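Local coordinates for FixG-related protein (Vibrio parahaemolyticus, PDB 2R39), which is of unknown function but belongs to a family of putative membrane oxidoreductases that probably bind 4Fe-4S clusters, this chain being the C-terminal immunoglobulin-like domain, at residues D9-S14 with Q47-D52; E30-Y35 with S60-Q65; I98-D101 with F106-E109. One frame throughout, in Å; residues are numbered along the deposited sequence.

Contact 1 (D9-S14 with Q47-D52); sequences DPAGMS and QEYNLD
The methyl of Ala11 and the phenol end of Tyr49 meet in the interior of an immunoglobulin-like beta sandwich, joining the edge strand 11-17 of one sheet to strand 47-54 of the other. That the strands face each other across the interior, and are not paired, follows from their spacing: the CA atoms of Ala11 and Gln47, among the nearest, are still 9.0 Å apart. The apolar part of the contact has two centres. In the first, Ala11 CB lies 3.8 Å from Tyr49 CE1 and 3.7 Å from Tyr49 OH, approaching the ring obliquely. Tyr49 CG stands opposite its own carbonyl carbon (chi1 -49°), and the ring reaches across the interior toward strand 11-17. Leu99, Asp101, Val39 and Asn41 also touch this side chain, placing it among strands of both sheets. The second centre is Met13, a selenomethionine, against Leu51. The Met13 chain runs out straight through chi1 and chi2 before bending at chi3 (64°); Met13 SE lies 4.1 Å from Leu51 CD2, and the two side chains cross obliquely. Phe97, Leu99 and Val110 add further neighbours to Met13. The polar part is indirect. Pro10 O and Tyr49 OH are 4.0 Å apart, and a single water bridges them. It donates a weak bond of 2.9 Å to Pro10 O. This water lies at the ring's edge, in its plane, with its oxygen 2.5 Å from Tyr49 OH.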
loop_
_atom_site.group_PDB
_atom_site.type_symbol
_atom_site.label_atom_id
_atom_site.label_comp_id
_atom_site.label_asym_id
_atom_site.label_seq_id
_atom_site.Cartn_x
_atom_site.Cartn_y
_atom_site.Cartn_z
ATOM N N ASP A 9 -4.290 -14.927 -12.043
ATOM C CA ASP A 9 -4.627 -13.529 -11.791
ATOM C C ASP A 9 -4.052 -12.637 -12.874
ATOM O O ASP A 9 -2.926 -12.883 -13.331
ATOM C CB ASP A 9 -4.069 -13.083 -10.446
ATOM C CG ASP A 9 -4.779 -13.720 -9.265
ATOM O OD1 ASP A 9 -5.854 -14.341 -9.437
ATOM O OD2 ASP A 9 -4.246 -13.581 -8.152
ATOM N N PRO A 10 -4.829 -11.613 -13.307
ATOM C CA PRO A 10 -4.356 -10.632 -14.294
ATOM C C PRO A 10 -3.295 -9.686 -13.739
ATOM O O PRO A 10 -2.550 -9.067 -14.499
ATOM C CB PRO A 10 -5.629 -9.858 -14.659
ATOM C CG PRO A 10 -6.512 -9.993 -13.478
ATOM C CD PRO A 10 -6.232 -11.366 -12.923
ATOM N N ALA A 11 -3.229 -9.583 -12.419
ATOM C CA ALA A 11 -2.268 -8.713 -11.760
ATOM C C ALA A 11 -1.750 -9.400 -10.523
ATOM O O ALA A 11 -2.376 -10.336 -10.018
ATOM C CB ALA A 11 -2.920 -7.366 -11.377
ATOM N N GLY A 12 -0.620 -8.918 -10.025
ATOM C CA GLY A 12 -0.094 -9.383 -8.742
ATOM C C GLY A 12 0.336 -8.192 -7.913
ATOM O O GLY A 12 0.683 -7.147 -8.454
HETATM N N MSE A 13 0.283 -8.338 -6.597
HETATM C CA MSE A 13 0.878 -7.361 -5.718
HETATM C C MSE A 13 1.387 -8.052 -4.478
HETATM O O MSE A 13 0.728 -8.921 -3.938
HETATM C CB MSE A 13 -0.113 -6.258 -5.318
HETATM C CG MSE A 13 0.504 -5.246 -4.346
HETATM SE SE MSE A 13 -0.637 -3.743 -3.902
HETATM C CE MSE A 13 -2.076 -4.737 -2.998
ATOM N N SER A 14 2.563 -7.646 -4.041
ATOM C CA SER A 14 3.059 -8.040 -2.740
ATOM C C SER A 14 3.509 -6.788 -2.014
ATOM O O SER A 14 3.643 -5.715 -2.611
ATOM C CB SER A 14 4.169 -9.105 -2.844
ATOM O OG SER A 14 5.269 -8.629 -3.584
ATOM N N GLN A 47 -2.205 -1.904 -18.360
ATOM C CA GLN A 47 -3.305 -1.814 -17.406
ATOM C C GLN A 47 -3.126 -0.618 -16.456
ATOM O O GLN A 47 -2.011 -0.129 -16.288
ATOM C CB GLN A 47 -3.434 -3.131 -16.614
ATOM C CG GLN A 47 -3.521 -4.422 -17.482
ATOM C CD GLN A 47 -4.814 -4.552 -18.276
ATOM O OE1 GLN A 47 -5.775 -3.813 -18.059
ATOM N NE2 GLN A 47 -4.835 -5.503 -19.220
ATOM N N GLU A 48 -4.224 -0.159 -15.844
ATOM C CA GLU A 48 -4.201 0.929 -14.847
ATOM C C GLU A 48 -4.728 0.411 -13.532
ATOM O O GLU A 48 -5.797 -0.194 -13.484
ATOM C CB GLU A 48 -5.028 2.177 -15.268
ATOM C CG GLU A 48 -5.154 3.251 -14.116
ATOM C CD GLU A 48 -6.020 4.496 -14.430
ATOM O OE1 GLU A 48 -5.724 5.182 -15.417
ATOM O OE2 GLU A 48 -6.976 4.795 -13.653
ATOM N N TYR A 49 -3.983 0.660 -12.464
ATOM C CA TYR A 49 -4.366 0.203 -11.122
ATOM C C TYR A 49 -4.515 1.400 -10.166
ATOM O O TYR A 49 -3.823 2.402 -10.321
ATOM C CB TYR A 49 -3.345 -0.814 -10.570
ATOM C CG TYR A 49 -2.992 -1.951 -11.530
ATOM C CD1 TYR A 49 -3.959 -2.844 -11.976
ATOM C CD2 TYR A 49 -1.687 -2.135 -11.980
ATOM C CE1 TYR A 49 -3.632 -3.899 -12.854
ATOM C CE2 TYR A 49 -1.353 -3.195 -12.848
ATOM C CZ TYR A 49 -2.334 -4.067 -13.284
ATOM O OH TYR A 49 -2.018 -5.104 -14.160
ATOM N N ASN A 50 -5.443 1.307 -9.216
ATOM C CA ASN A 50 -5.470 2.229 -8.084
ATOM C C ASN A 50 -4.932 1.448 -6.887
ATOM O O ASN A 50 -5.186 0.237 -6.757
ATOM C CB ASN A 50 -6.886 2.679 -7.723
ATOM C CG ASN A 50 -7.444 3.813 -8.618
ATOM O OD1 ASN A 50 -6.728 4.575 -9.274
ATOM N ND2 ASN A 50 -8.768 3.944 -8.584
ATOM N N LEU A 51 -4.243 2.159 -6.003
ATOM C CA LEU A 51 -3.680 1.583 -4.790
ATOM C C LEU A 51 -4.279 2.329 -3.627
ATOM O O LEU A 51 -4.370 3.563 -3.641
ATOM C CB LEU A 51 -2.156 1.678 -4.773
ATOM C CG LEU A 51 -1.434 1.161 -6.029
ATOM C CD1 LEU A 51 -0.022 1.671 -6.048
ATOM C CD2 LEU A 51 -1.452 -0.386 -6.147
ATOM N N ASP A 52 -4.692 1.566 -2.626
ATOM C CA ASP A 52 -5.414 2.088 -1.461
ATOM C C ASP A 52 -5.005 1.346 -0.216
ATOM O O ASP A 52 -4.319 0.351 -0.305
ATOM C CB ASP A 52 -6.923 1.913 -1.676
ATOM C CG ASP A 52 -7.480 2.962 -2.589
ATOM O OD1 ASP A 52 -7.589 4.129 -2.126
ATOM O OD2 ASP A 52 -7.785 2.623 -3.764
HETATM O O HOH W 1 -3.908 -6.507 -14.857
#

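Contact 2 (E30-Y35 with S60-Q65); sequences EVENTY and SWYGKQ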
loop_
_atom_site.group_PDB
_atom_site.type_symbol
_atom_site.label_atom_id
_atom_site.label_comp_id
_atom_site.label_asym_id
_atom_site.label_seq_id
_atom_site.Cartn_x
_atom_site.Cartn_y
_atom_site.Cartn_z
ATOM N N GLU A 30 2.474 13.432 12.361
ATOM C CA GLU A 30 1.937 12.084 12.285
ATOM C C GLU A 30 3.039 11.099 12.590
ATOM O O GLU A 30 4.208 11.396 12.366
ATOM C CB GLU A 30 1.455 11.805 10.873
ATOM C CG GLU A 30 0.233 12.577 10.478
ATOM C CD GLU A 30 -0.028 12.519 9.007
ATOM O OE1 GLU A 30 0.923 12.258 8.227
ATOM O OE2 GLU A 30 -1.196 12.742 8.627
ATOM N N VAL A 31 2.671 9.913 13.058
ATOM C CA VAL A 31 3.623 8.816 13.058
ATOM C C VAL A 31 3.613 8.156 11.669
ATOM O O VAL A 31 2.557 7.970 11.062
ATOM C CB VAL A 31 3.430 7.826 14.274
ATOM C CG1 VAL A 31 2.057 7.190 14.284
ATOM C CG2 VAL A 31 4.534 6.771 14.305
ATOM N N GLU A 32 4.795 7.823 11.172
ATOM C CA GLU A 32 4.946 7.285 9.835
ATOM C C GLU A 32 5.323 5.810 9.873
ATOM O O GLU A 32 5.968 5.370 10.830
ATOM C CB GLU A 32 6.041 8.075 9.125
ATOM C CG GLU A 32 6.018 7.931 7.632
ATOM C CD GLU A 32 6.857 8.967 6.952
ATOM O OE1 GLU A 32 8.072 9.013 7.245
ATOM O OE2 GLU A 32 6.291 9.722 6.117
ATOM N N ASN A 33 4.888 5.051 8.861
ATOM C CA ASN A 33 5.423 3.710 8.579
ATOM C C ASN A 33 5.764 3.655 7.110
ATOM O O ASN A 33 5.001 4.174 6.299
ATOM C CB ASN A 33 4.379 2.601 8.831
ATOM C CG ASN A 33 4.324 2.128 10.277
ATOM O OD1 ASN A 33 3.800 1.047 10.559
ATOM N ND2 ASN A 33 4.816 2.939 11.193
ATOM N N THR A 34 6.871 3.007 6.757
ATOM C CA THR A 34 7.259 2.856 5.348
ATOM C C THR A 34 7.042 1.437 4.812
ATOM O O THR A 34 7.162 0.443 5.548
ATOM C CB THR A 34 8.722 3.262 5.087
ATOM O OG1 THR A 34 9.591 2.459 5.894
ATOM C CG2 THR A 34 8.948 4.744 5.386
ATOM N N TYR A 35 6.737 1.375 3.516
ATOM C CA TYR A 35 6.375 0.153 2.805
ATOM C C TYR A 35 6.959 0.164 1.398
ATOM O O TYR A 35 7.220 1.232 0.836
ATOM C CB TYR A 35 4.849 0.042 2.666
ATOM C CG TYR A 35 4.088 0.179 3.965
ATOM C CD1 TYR A 35 3.766 -0.940 4.725
ATOM C CD2 TYR A 35 3.696 1.437 4.438
ATOM C CE1 TYR A 35 3.057 -0.812 5.939
ATOM C CE2 TYR A 35 3.004 1.572 5.642
ATOM C CZ TYR A 35 2.689 0.448 6.384
ATOM O OH TYR A 35 1.991 0.587 7.563
ATOM N N SER A 60 -2.669 9.621 6.421
ATOM C CA SER A 60 -2.122 10.270 5.244
ATOM C C SER A 60 -1.402 9.230 4.404
ATOM O O SER A 60 -0.737 8.331 4.942
ATOM C CB SER A 60 -1.148 11.371 5.645
ATOM O OG SER A 60 -1.809 12.367 6.393
ATOM N N TRP A 61 -1.600 9.326 3.095
ATOM C CA TRP A 61 -0.922 8.491 2.116
ATOM C C TRP A 61 0.185 9.326 1.479
ATOM O O TRP A 61 -0.016 10.509 1.161
ATOM C CB TRP A 61 -1.929 8.029 1.052
ATOM C CG TRP A 61 -1.382 7.154 -0.041
ATOM C CD1 TRP A 61 -0.622 7.555 -1.128
ATOM C CD2 TRP A 61 -1.596 5.744 -0.201
ATOM N NE1 TRP A 61 -0.339 6.466 -1.928
ATOM C CE2 TRP A 61 -0.925 5.347 -1.383
ATOM C CE3 TRP A 61 -2.278 4.768 0.553
ATOM C CZ2 TRP A 61 -0.913 4.012 -1.828
ATOM C CZ3 TRP A 61 -2.276 3.446 0.105
ATOM C CH2 TRP A 61 -1.596 3.081 -1.073
ATOM N N TYR A 62 1.351 8.711 1.302
ATOM C CA TYR A 62 2.488 9.354 0.662
ATOM C C TYR A 62 3.132 8.429 -0.367
ATOM O O TYR A 62 3.939 7.565 -0.019
ATOM C CB TYR A 62 3.518 9.796 1.691
ATOM C CG TYR A 62 2.990 10.728 2.760
ATOM C CD1 TYR A 62 2.878 12.095 2.521
ATOM C CD2 TYR A 62 2.652 10.243 4.030
ATOM C CE1 TYR A 62 2.409 12.968 3.510
ATOM C CE2 TYR A 62 2.179 11.104 5.027
ATOM C CZ TYR A 62 2.057 12.465 4.753
ATOM O OH TYR A 62 1.594 13.335 5.728
ATOM N N GLY A 63 2.748 8.583 -1.631
ATOM C CA GLY A 63 3.371 7.821 -2.723
ATOM C C GLY A 63 2.391 7.512 -3.835
ATOM O O GLY A 63 1.279 8.046 -3.840
ATOM N N LYS A 64 2.792 6.646 -4.767
ATOM C CA LYS A 64 1.930 6.269 -5.899
ATOM C C LYS A 64 0.553 5.790 -5.483
ATOM O O LYS A 64 0.403 4.965 -4.576
ATOM C CB LYS A 64 2.573 5.210 -6.799
ATOM C CG LYS A 64 3.606 5.721 -7.748
ATOM C CD LYS A 64 3.056 6.625 -8.865
ATOM C CE LYS A 64 4.190 6.984 -9.796
ATOM N NZ LYS A 64 4.085 8.314 -10.473
ATOM N N GLN A 65 -0.449 6.320 -6.174
ATOM C CA GLN A 65 -1.838 6.009 -5.923
ATOM C C GLN A 65 -2.501 5.354 -7.149
ATOM O O GLN A 65 -3.334 4.458 -7.013
ATOM C CB GLN A 65 -2.588 7.306 -5.571
ATOM C CG GLN A 65 -4.003 7.071 -5.175
ATOM C CD GLN A 65 -4.675 8.294 -4.615
ATOM O OE1 GLN A 65 -5.061 9.212 -5.352
ATOM N NE2 GLN A 65 -4.863 8.295 -3.303
#
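Two hydroxyls, Ser60 OG and Tyr62 OH, converge on the carboxylate of Glu30, one to each oxygen. Glu30 just precedes strand 31-41, and Ser60 and Tyr62 lie on strand 60-62, in the same sheet of the immunoglobulin-like sandwich; the acidic side chain therefore reaches past the intervening strand 74-83 to the outermost strand 60-62. Tyr62 OH donates to Glu30 OE1 over 2.8 Å, meeting it on the syn side but 29° out of the carboxylate plane. The modelled distance from Ser60 OG to Glu30 OE2 is only 2.3 Å, so a donated hydrogen bond fits this pair but its exact length is doubtful. Glu30 is extended beyond CG (chi2 167°), which carries the carboxylate to both partners, and this double hold should limit its rotation. The tyrosine comes from the opposite direction, and its ring plane is turned 72° from that of the carboxylate. Glu30 OE1 sits at the ring's edge, in its plane, 3.6 Å from Tyr62 CE2. Farther out, Tyr62 also packs on Ser80 of the intervening strand. The same serine has a weak hydrogen bond with Glu32 OE2, and that oxygen approaches the tyrosine ring obliquely, its nearest atom there being Tyr62 CD2 at 4.2 Å.

Contact 3 (I98-D101 with F106-E109); sequences ILTD and FTIE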
loop_
_atom_site.group_PDB
_atom_site.type_symbol
_atom_site.label_atom_id
_atom_site.label_comp_id
_atom_site.label_asym_id
_atom_site.label_seq_id
_atom_site.Cartn_x
_atom_site.Cartn_y
_atom_site.Cartn_z
ATOM N N ILE A 98 -4.699 -2.450 -1.103
ATOM C CA ILE A 98 -5.627 -2.961 -2.075
ATOM C C ILE A 98 -5.217 -2.454 -3.432
ATOM O O ILE A 98 -5.046 -1.243 -3.618
ATOM C CB ILE A 98 -7.068 -2.574 -1.706
ATOM C CG1 ILE A 98 -7.421 -3.184 -0.327
ATOM C CG2 ILE A 98 -8.068 -3.020 -2.815
ATOM C CD1 ILE A 98 -8.404 -2.365 0.459
ATOM N N LEU A 99 -5.018 -3.385 -4.363
ATOM C CA LEU A 99 -4.796 -3.008 -5.751
ATOM C C LEU A 99 -6.131 -3.196 -6.473
ATOM O O LEU A 99 -6.732 -4.267 -6.414
ATOM C CB LEU A 99 -3.687 -3.875 -6.390
ATOM C CG LEU A 99 -3.467 -3.617 -7.890
ATOM C CD1 LEU A 99 -2.033 -3.915 -8.284
ATOM C CD2 LEU A 99 -4.429 -4.428 -8.738
ATOM N N THR A 100 -6.601 -2.145 -7.118
ATOM C CA THR A 100 -7.823 -2.211 -7.893
ATOM C C THR A 100 -7.487 -2.050 -9.374
ATOM O O THR A 100 -6.913 -1.043 -9.770
ATOM C CB THR A 100 -8.814 -1.111 -7.461
ATOM O OG1 THR A 100 -9.118 -1.284 -6.069
ATOM C CG2 THR A 100 -10.120 -1.200 -8.278
ATOM N N ASP A 101 -7.830 -3.074 -10.154
ATOM C CA ASP A 101 -7.710 -3.084 -11.620
ATOM C C ASP A 101 -9.141 -3.126 -12.105
ATOM O O ASP A 101 -9.696 -4.219 -12.298
ATOM C CB ASP A 101 -6.972 -4.365 -12.061
ATOM C CG ASP A 101 -6.914 -4.562 -13.595
ATOM O OD1 ASP A 101 -7.654 -3.929 -14.372
ATOM O OD2 ASP A 101 -6.109 -5.412 -14.019
ATOM N N PHE A 106 -10.999 -6.535 -10.973
ATOM C CA PHE A 106 -10.128 -7.392 -10.187
ATOM C C PHE A 106 -9.503 -6.566 -9.064
ATOM O O PHE A 106 -9.098 -5.418 -9.270
ATOM C CB PHE A 106 -9.043 -7.998 -11.100
ATOM C CG PHE A 106 -8.043 -8.872 -10.384
ATOM C CD1 PHE A 106 -8.405 -10.134 -9.910
ATOM C CD2 PHE A 106 -6.729 -8.446 -10.215
ATOM C CE1 PHE A 106 -7.474 -10.953 -9.239
ATOM C CE2 PHE A 106 -5.796 -9.246 -9.560
ATOM C CZ PHE A 106 -6.172 -10.506 -9.061
ATOM N N THR A 107 -9.463 -7.133 -7.861
ATOM C CA THR A 107 -8.713 -6.500 -6.778
ATOM C C THR A 107 -7.786 -7.536 -6.167
ATOM O O THR A 107 -8.072 -8.729 -6.214
ATOM C CB THR A 107 -9.629 -5.908 -5.681
ATOM O OG1 THR A 107 -10.344 -6.975 -5.043
ATOM C CG2 THR A 107 -10.622 -4.916 -6.263
ATOM N N ILE A 108 -6.655 -7.082 -5.640
ATOM C CA ILE A 108 -5.824 -7.921 -4.787
ATOM C C ILE A 108 -5.756 -7.191 -3.470
ATOM O O ILE A 108 -5.550 -5.985 -3.450
ATOM C CB ILE A 108 -4.360 -8.040 -5.273
ATOM C CG1 ILE A 108 -4.284 -8.395 -6.747
ATOM C CG2 ILE A 108 -3.580 -9.084 -4.430
ATOM C CD1 ILE A 108 -3.081 -7.828 -7.389
ATOM N N GLU A 109 -5.905 -7.929 -2.377
ATOM C CA GLU A 109 -5.761 -7.374 -1.038
ATOM C C GLU A 109 -4.562 -8.040 -0.413
ATOM O O GLU A 109 -4.420 -9.263 -0.486
ATOM C CB GLU A 109 -6.996 -7.650 -0.172
ATOM C CG GLU A 109 -8.299 -7.006 -0.665
ATOM C CD GLU A 109 -8.893 -7.734 -1.852
ATOM O OE1 GLU A 109 -8.739 -8.976 -1.947
ATOM O OE2 GLU A 109 -9.514 -7.069 -2.705
#
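Leu99 and Ile108 face each other as a hydrogen-bonded antiparallel pair, and their side chains lie side by side, pointing the same way into the sandwich interior. Leu99 CB is 4.1 Å from Ile108 CD1; from there CG stands opposite the backbone N (chi1 175°), and at CG the chain divides. Both branches converge on the same isoleucine methyl: Leu99 CD2 is 3.9 Å from Ile108 CD1, and Leu99 CD1 is only slightly farther from it. Ile108 also packs on Ala11 of strand 11-17, tying this pair to the opposing sheet. The backbone holds the pair in register, with Leu99 N donating to Ile108 O over 2.8 Å and Ile108 N returning a bond to Leu99 O. Asp101 and Phe106 form the next such pair: Asp101 N reaches Phe106 O over 2.8 Å, while Phe106 N approaches Asp101 O tilted 35° from the carbonyl plane. Between the pairs, Thr107 CA makes a CA-H...O contact of 3.0 Å with Leu99 O. On the interior side, Asp101 CB approaches the edge of the Phe106 ring, and its carboxylate turns to the loop, bonding Ser103 and Asn104. The other face carries Thr100 beside Thr107, and Ile98 CG1 3.9 Å from Glu109 CG. With the axes of the two short segments 4.6 Å apart and their directions 170° from each other, this is a regular antiparallel beta hairpin of the immunoglobulin-like sandwich, whose second strand, 106-115, is the outermost of its sheet.

In the fold
From the N terminus, segment 9-14 opens contact 1, and 30-35 opens contact 2 before contact 1 closes at 47-52. Contact 2 closes at 60-65, so these two loops cross; their centres lie about 18 Å apart, on opposite sides of the chain's centre. They nevertheless touch where Leu51 N probably bonds Gln65 O and Trp61 packs on Asp52. Contact 3 follows both in series and closes only the short turn between 98-101 and 106-109. It lies about 5 Å from contact 1, centre to centre, with strand 92-101 beside 47-54. Contact 1 thus spans the two sheets, whereas contacts 2 and 3 each concern a single sheet.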